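PDB 2WA2: Non-structural protein 5 from Modoc virus, which probably methylates the viral RNA cap at the guanine N7 and ribose 2'-O positions, using S-adenosylmethionine as methyl donor. Local coordinates for residues R169-L174 / S198-E203; L194-C199 / S225-Y230. The protein carries 4 engineered substitutions. One frame throughout, in Å; residues are numbered along the deposited sequence.

Interaction 1. Residues R169-L174 / S198-E203; sequences RTLTVL and SCDVLE
Thr170 OG1 has two hydrogen-bonding partners, the carbonyl oxygen of Glu166 one turn back on its own helix and the backbone N of Asn195, which leaves CG2 as the branch that meets Val201. The contact joins two neighbouring helices of the Rossmann-like methyltransferase fold, 163-183 and 199-212, which run side by side over strand 188-193. The axes of the short helical segments 169-174 and 199-203 approach to 9.7 Å at 16°, nearly parallel there. Val201 touches Thr170 CG2, Leu171 and Leu174. With CG1 anti to the backbone N (chi1 173°), the valine spreads its methyls: CG1 lies 3.7 Å from Thr170 CG2, while CG2 is turned to Leu171 CD2 at the same distance. Thr170 and Val201 meet at about a right angle, and both side chains also touch Val193 of the strand beneath. Leu174, one turn after Thr170, brings CD1 to 4.0 Å from Val201 CG1 and also touches Ala204, Leu205 and Met208 of helix 199-212. Toward the more exposed edge, Leu171 reaches across the interface and lays CD2 against the valine backbone, 3.6 Å from Val201 CA. Its other methyl lies beside the Asp200 carboxylate, whose exact placement is doubtful because it crowds Ser198. No hydrogen bond passes between the segments; the contact is mainly methyl packing. Ser198 is the N-cap residue of the second helix, whose first turn is closed by Leu202 N bonding to Ser198 O at 2.9 Å.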
loop_
_atom_site.group_PDB
_atom_site.type_symbol
_atom_site.label_atom_id
_atom_site.label_comp_id
_atom_site.label_asym_id
_atom_site.label_seq_id
_atom_site.Cartn_x
_atom_site.Cartn_y
_atom_site.Cartn_z
ATOM N N ARG A 169 6.642 4.030 -10.684
ATOM C CA ARG A 169 5.776 4.675 -9.701
ATOM C C ARG A 169 6.030 4.161 -8.295
ATOM O O ARG A 169 5.977 4.926 -7.329
ATOM C CB ARG A 169 4.303 4.442 -10.032
ATOM C CG ARG A 169 3.913 4.960 -11.388
ATOM C CD ARG A 169 2.531 4.515 -11.689
ATOM N NE ARG A 169 2.105 5.078 -12.963
ATOM C CZ ARG A 169 0.933 4.838 -13.544
ATOM N NH1 ARG A 169 0.017 4.056 -12.968
ATOM N NH2 ARG A 169 0.680 5.405 -14.718
ATOM N N THR A 170 6.300 2.858 -8.183
ATOM C CA THR A 170 6.605 2.249 -6.890
ATOM C C THR A 170 7.870 2.857 -6.298
ATOM O O THR A 170 7.893 3.216 -5.129
ATOM C CB THR A 170 6.735 0.728 -7.019
ATOM O OG1 THR A 170 5.471 0.204 -7.464
ATOM C CG2 THR A 170 7.051 0.077 -5.631
ATOM N N LEU A 171 8.912 2.956 -7.124
ATOM C CA LEU A 171 10.176 3.568 -6.707
ATOM C C LEU A 171 9.994 4.982 -6.223
ATOM O O LEU A 171 10.584 5.376 -5.212
ATOM C CB LEU A 171 11.208 3.502 -7.825
ATOM C CG LEU A 171 11.848 2.151 -8.107
ATOM C CD1 LEU A 171 12.927 2.351 -9.133
ATOM C CD2 LEU A 171 12.422 1.453 -6.801
ATOM N N THR A 172 9.185 5.760 -6.945
ATOM C CA THR A 172 8.890 7.114 -6.531
ATOM C C THR A 172 8.258 7.180 -5.153
ATOM O O THR A 172 8.668 7.983 -4.331
ATOM C CB THR A 172 7.984 7.828 -7.573
ATOM O OG1 THR A 172 8.727 7.957 -8.786
ATOM C CG2 THR A 172 7.583 9.217 -7.083
ATOM N N VAL A 173 7.254 6.344 -4.909
ATOM C CA VAL A 173 6.615 6.259 -3.577
ATOM C C VAL A 173 7.627 5.890 -2.483
ATOM O O VAL A 173 7.687 6.549 -1.442
ATOM C CB VAL A 173 5.440 5.267 -3.578
ATOM C CG1 VAL A 173 4.903 4.995 -2.172
ATOM C CG2 VAL A 173 4.311 5.787 -4.480
ATOM N N LEU A 174 8.403 4.837 -2.717
ATOM C CA LEU A 174 9.395 4.402 -1.729
ATOM C C LEU A 174 10.419 5.508 -1.394
ATOM O O LEU A 174 10.740 5.711 -0.221
ATOM C CB LEU A 174 10.092 3.129 -2.196
ATOM C CG LEU A 174 9.136 1.907 -2.287
ATOM C CD1 LEU A 174 9.898 0.654 -2.672
ATOM C CD2 LEU A 174 8.301 1.673 -0.976
ATOM N N SER A 198 9.915 -6.230 -9.118
ATOM C CA SER A 198 10.916 -5.579 -9.934
ATOM C C SER A 198 12.250 -5.536 -9.157
ATOM O O SER A 198 12.265 -5.261 -7.944
ATOM C CB SER A 198 10.412 -4.178 -10.288
ATOM O OG SER A 198 11.471 -3.284 -10.531
ATOM N N CYS A 199 13.359 -5.824 -9.838
ATOM C CA CYS A 199 14.642 -5.837 -9.156
ATOM C C CYS A 199 14.975 -4.514 -8.468
ATOM O O CYS A 199 15.407 -4.540 -7.323
ATOM C CB CYS A 199 15.797 -6.283 -10.058
ATOM S SG CYS A 199 17.346 -6.378 -9.062
ATOM N N ASP A 200 14.787 -3.372 -9.146
ATOM C CA ASP A 200 15.070 -2.075 -8.511
ATOM C C ASP A 200 14.235 -1.836 -7.254
ATOM O O ASP A 200 14.722 -1.281 -6.251
ATOM C CB ASP A 200 14.941 -0.877 -9.478
ATOM C CG ASP A 200 13.630 -0.847 -10.235
ATOM O OD1 ASP A 200 12.684 -1.608 -9.903
ATOM O OD2 ASP A 200 13.535 -0.023 -11.186
ATOM N N VAL A 201 12.983 -2.267 -7.308
ATOM C CA VAL A 201 12.104 -2.122 -6.173
ATOM C C VAL A 201 12.575 -3.019 -5.032
ATOM O O VAL A 201 12.587 -2.589 -3.888
ATOM C CB VAL A 201 10.615 -2.424 -6.509
ATOM C CG1 VAL A 201 9.776 -2.414 -5.202
ATOM C CG2 VAL A 201 10.065 -1.377 -7.495
ATOM N N LEU A 202 12.914 -4.270 -5.336
ATOM C CA LEU A 202 13.389 -5.189 -4.292
ATOM C C LEU A 202 14.602 -4.622 -3.561
ATOM O O LEU A 202 14.640 -4.607 -2.316
ATOM C CB LEU A 202 13.689 -6.585 -4.873
ATOM C CG LEU A 202 12.534 -7.542 -5.154
ATOM C CD1 LEU A 202 13.035 -8.704 -6.051
ATOM C CD2 LEU A 202 11.926 -8.056 -3.879
ATOM N N GLU A 203 15.569 -4.113 -4.323
ATOM C CA GLU A 203 16.758 -3.472 -3.718
ATOM C C GLU A 203 16.414 -2.236 -2.880
ATOM O O GLU A 203 16.972 -2.038 -1.792
ATOM C CB GLU A 203 17.796 -3.161 -4.766
ATOM C CG GLU A 203 18.343 -4.447 -5.347
ATOM C CD GLU A 203 19.559 -4.263 -6.220
ATOM O OE1 GLU A 203 19.762 -3.147 -6.775
ATOM O OE2 GLU A 203 20.303 -5.266 -6.368
#

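Interaction 2. Residues L194-C199 / S225-Y230; sequences LNPYSC and STHEMY
His227 ND1 is buried against Pro196, 3.5 Å from its CG, and has no hydrogen-bonding partner in the model; NE2, on the far side of the imidazole, is held by Ser247. The contact lies at the end of an antiparallel strand pair in the Rossmann-like sheet: 188-193 and 229-232 are joined by backbone bonds between Val193 and Met229, and the short runs 194-197 and 226-229 point 81° apart. A water fills in where direct pairing has ceased, donating to Leu194 O at 2.8 Å and accepting from His227 N at 2.9 Å. The imidazole lies against Tyr197 as well. Tyr197 CD2 stands over the centre of one imidazole face, 3.6 Å from His227 CD2, but the ring planes are inclined by 57°, neither stacked nor edge-to-face. Tyr197 CG sits between its backbone N and carbonyl carbon, a torsion that folds the ring back over Asn195, with OD1 above the centre of a face. That same OD1 accepts from Ser198 N at 3.1 Å, an Asx motif that shapes the turn leading into helix 199-212. On the opposing chain an ST turn, Glu228 N to Thr226 OG1 at 3.0 Å, bends the approach to the strand. Glu228 itself binds Ser222 and forms salt bridges with Lys70 and Lys192; Asp155, bonded to Tyr230 OH, would complete a set consistent with the K-D-K-E tetrad of 2'-O-methyltransferases. Next to the imidazole, Met229 meets the same corner of the proline: CG lies anti to the carbonyl carbon (chi1 -66°) and the chain runs extended to the sulfur, which puts SD 3.7 Å from Pro196 CG.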
loop_
_atom_site.group_PDB
_atom_site.type_symbol
_atom_site.label_atom_id
_atom_site.label_comp_id
_atom_site.label_asym_id
_atom_site.label_seq_id
_atom_site.Cartn_x
_atom_site.Cartn_y
_atom_site.Cartn_z
ATOM N N LEU A 194 3.187 -1.358 -5.132
ATOM C CA LEU A 194 2.351 -1.833 -6.245
ATOM C C LEU A 194 3.021 -2.967 -7.006
ATOM O O LEU A 194 2.386 -3.959 -7.324
ATOM C CB LEU A 194 2.118 -0.669 -7.222
ATOM C CG LEU A 194 1.383 -1.046 -8.515
ATOM C CD1 LEU A 194 -0.020 -1.531 -8.177
ATOM C CD2 LEU A 194 1.390 0.202 -9.435
ATOM N N ASN A 195 4.301 -2.774 -7.338
ATOM C CA ASN A 195 5.077 -3.797 -8.035
ATOM C C ASN A 195 6.281 -4.112 -7.172
ATOM O O ASN A 195 7.294 -3.388 -7.255
ATOM C CB ASN A 195 5.550 -3.269 -9.402
ATOM C CG ASN A 195 6.520 -4.214 -10.123
ATOM O OD1 ASN A 195 7.056 -5.163 -9.538
ATOM N ND2 ASN A 195 6.748 -3.955 -11.413
ATOM N N PRO A 196 6.180 -5.165 -6.338
ATOM C CA PRO A 196 7.265 -5.531 -5.438
ATOM C C PRO A 196 8.276 -6.517 -6.030
ATOM O O PRO A 196 9.253 -6.802 -5.357
ATOM C CB PRO A 196 6.519 -6.218 -4.287
ATOM C CG PRO A 196 5.406 -6.931 -4.973
ATOM C CD PRO A 196 4.987 -6.017 -6.124
ATOM N N TYR A 197 8.043 -7.027 -7.245
ATOM C CA TYR A 197 8.957 -8.043 -7.825
ATOM C C TYR A 197 10.042 -7.486 -8.736
ATOM O O TYR A 197 10.992 -8.182 -9.073
ATOM C CB TYR A 197 8.183 -9.139 -8.557
ATOM C CG TYR A 197 7.231 -8.600 -9.588
ATOM C CD1 TYR A 197 7.656 -8.312 -10.884
ATOM C CD2 TYR A 197 5.902 -8.403 -9.269
ATOM C CE1 TYR A 197 6.778 -7.818 -11.825
ATOM C CE2 TYR A 197 5.012 -7.923 -10.194
ATOM C CZ TYR A 197 5.455 -7.619 -11.454
ATOM O OH TYR A 197 4.557 -7.113 -12.353
ATOM N N SER A 198 9.915 -6.230 -9.118
ATOM C CA SER A 198 10.916 -5.579 -9.934
ATOM C C SER A 198 12.250 -5.536 -9.157
ATOM O O SER A 198 12.265 -5.261 -7.944
ATOM C CB SER A 198 10.412 -4.178 -10.288
ATOM O OG SER A 198 11.471 -3.284 -10.531
ATOM N N CYS A 199 13.359 -5.824 -9.838
ATOM C CA CYS A 199 14.642 -5.837 -9.156
ATOM C C CYS A 199 14.975 -4.514 -8.468
ATOM O O CYS A 199 15.407 -4.540 -7.323
ATOM C CB CYS A 199 15.797 -6.283 -10.058
ATOM S SG CYS A 199 17.346 -6.378 -9.062
ATOM N N SER A 225 -5.473 -10.059 -9.485
ATOM C CA SER A 225 -5.076 -9.166 -10.589
ATOM C C SER A 225 -4.116 -8.044 -10.177
ATOM O O SER A 225 -3.752 -7.193 -11.001
ATOM C CB SER A 225 -6.351 -8.551 -11.193
ATOM O OG SER A 225 -7.147 -8.071 -10.123
ATOM N N THR A 226 -3.720 -8.014 -8.893
ATOM C CA THR A 226 -2.661 -7.100 -8.473
ATOM C C THR A 226 -1.645 -7.871 -7.630
ATOM O O THR A 226 -2.046 -8.708 -6.841
ATOM C CB THR A 226 -3.205 -5.898 -7.652
ATOM O OG1 THR A 226 -2.105 -5.141 -7.155
ATOM C CG2 THR A 226 -4.102 -6.355 -6.465
ATOM N N HIS A 227 -0.364 -7.563 -7.817
ATOM C CA HIS A 227 0.713 -8.161 -7.034
ATOM C C HIS A 227 1.048 -7.243 -5.853
ATOM O O HIS A 227 2.093 -7.426 -5.225
ATOM C CB HIS A 227 1.933 -8.324 -7.926
ATOM C CG HIS A 227 2.833 -9.467 -7.553
ATOM N ND1 HIS A 227 3.480 -9.546 -6.335
ATOM C CD2 HIS A 227 3.238 -10.543 -8.271
ATOM C CE1 HIS A 227 4.232 -10.638 -6.313
ATOM N NE2 HIS A 227 4.110 -11.254 -7.480
ATOM N N GLU A 228 0.155 -6.282 -5.535
ATOM C CA GLU A 228 0.415 -5.307 -4.429
ATOM C C GLU A 228 0.775 -6.015 -3.130
ATOM O O GLU A 228 0.169 -7.018 -2.746
ATOM C CB GLU A 228 -0.769 -4.351 -4.169
ATOM C CG GLU A 228 -1.979 -5.086 -3.573
ATOM C CD GLU A 228 -3.264 -4.278 -3.612
ATOM O OE1 GLU A 228 -3.267 -3.209 -4.249
ATOM O OE2 GLU A 228 -4.272 -4.729 -3.015
ATOM N N MET A 229 1.804 -5.501 -2.487
ATOM C CA MET A 229 2.150 -5.933 -1.128
ATOM C C MET A 229 2.374 -4.686 -0.258
ATOM O O MET A 229 2.421 -3.551 -0.767
ATOM C CB MET A 229 3.368 -6.858 -1.176
ATOM C CG MET A 229 3.048 -8.171 -1.904
ATOM S SD MET A 229 4.494 -9.215 -2.168
ATOM C CE MET A 229 4.878 -9.735 -0.463
ATOM N N TYR A 230 2.461 -4.873 1.057
ATOM C CA TYR A 230 2.481 -3.738 1.970
ATOM C C TYR A 230 3.736 -3.732 2.810
ATOM O O TYR A 230 4.038 -4.716 3.478
ATOM C CB TYR A 230 1.223 -3.658 2.819
ATOM C CG TYR A 230 0.067 -3.174 1.969
ATOM C CD1 TYR A 230 -0.222 -1.808 1.881
ATOM C CD2 TYR A 230 -0.694 -4.071 1.222
ATOM C CE1 TYR A 230 -1.272 -1.345 1.080
ATOM C CE2 TYR A 230 -1.748 -3.611 0.394
ATOM C CZ TYR A 230 -2.012 -2.243 0.339
ATOM O OH TYR A 230 -3.016 -1.766 -0.489
HETATM O O HOH W 1 0.900 -5.381 -9.187
#

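Overall arrangement
The two interactions share Ser198 and Cys199, where the loop after strand 188-193 turns into helix 199-212, and their centres lie 9 Å apart on the same side of the chain's centre. Both are largely buried, but interaction 1 opens to the surface along one edge, whereas interaction 2 sits deeper and has no exposed residue among those that touch. Interaction 1 is helix-on-helix packing of aliphatic groups; interaction 2 joins a loop to the irregular approach and start of strand 229-232, mixing aromatic, proline and water-mediated contacts. They also meet directly: Leu202 CD2 packs on Pro196 O, and Val201 CG1 on Asn195 O.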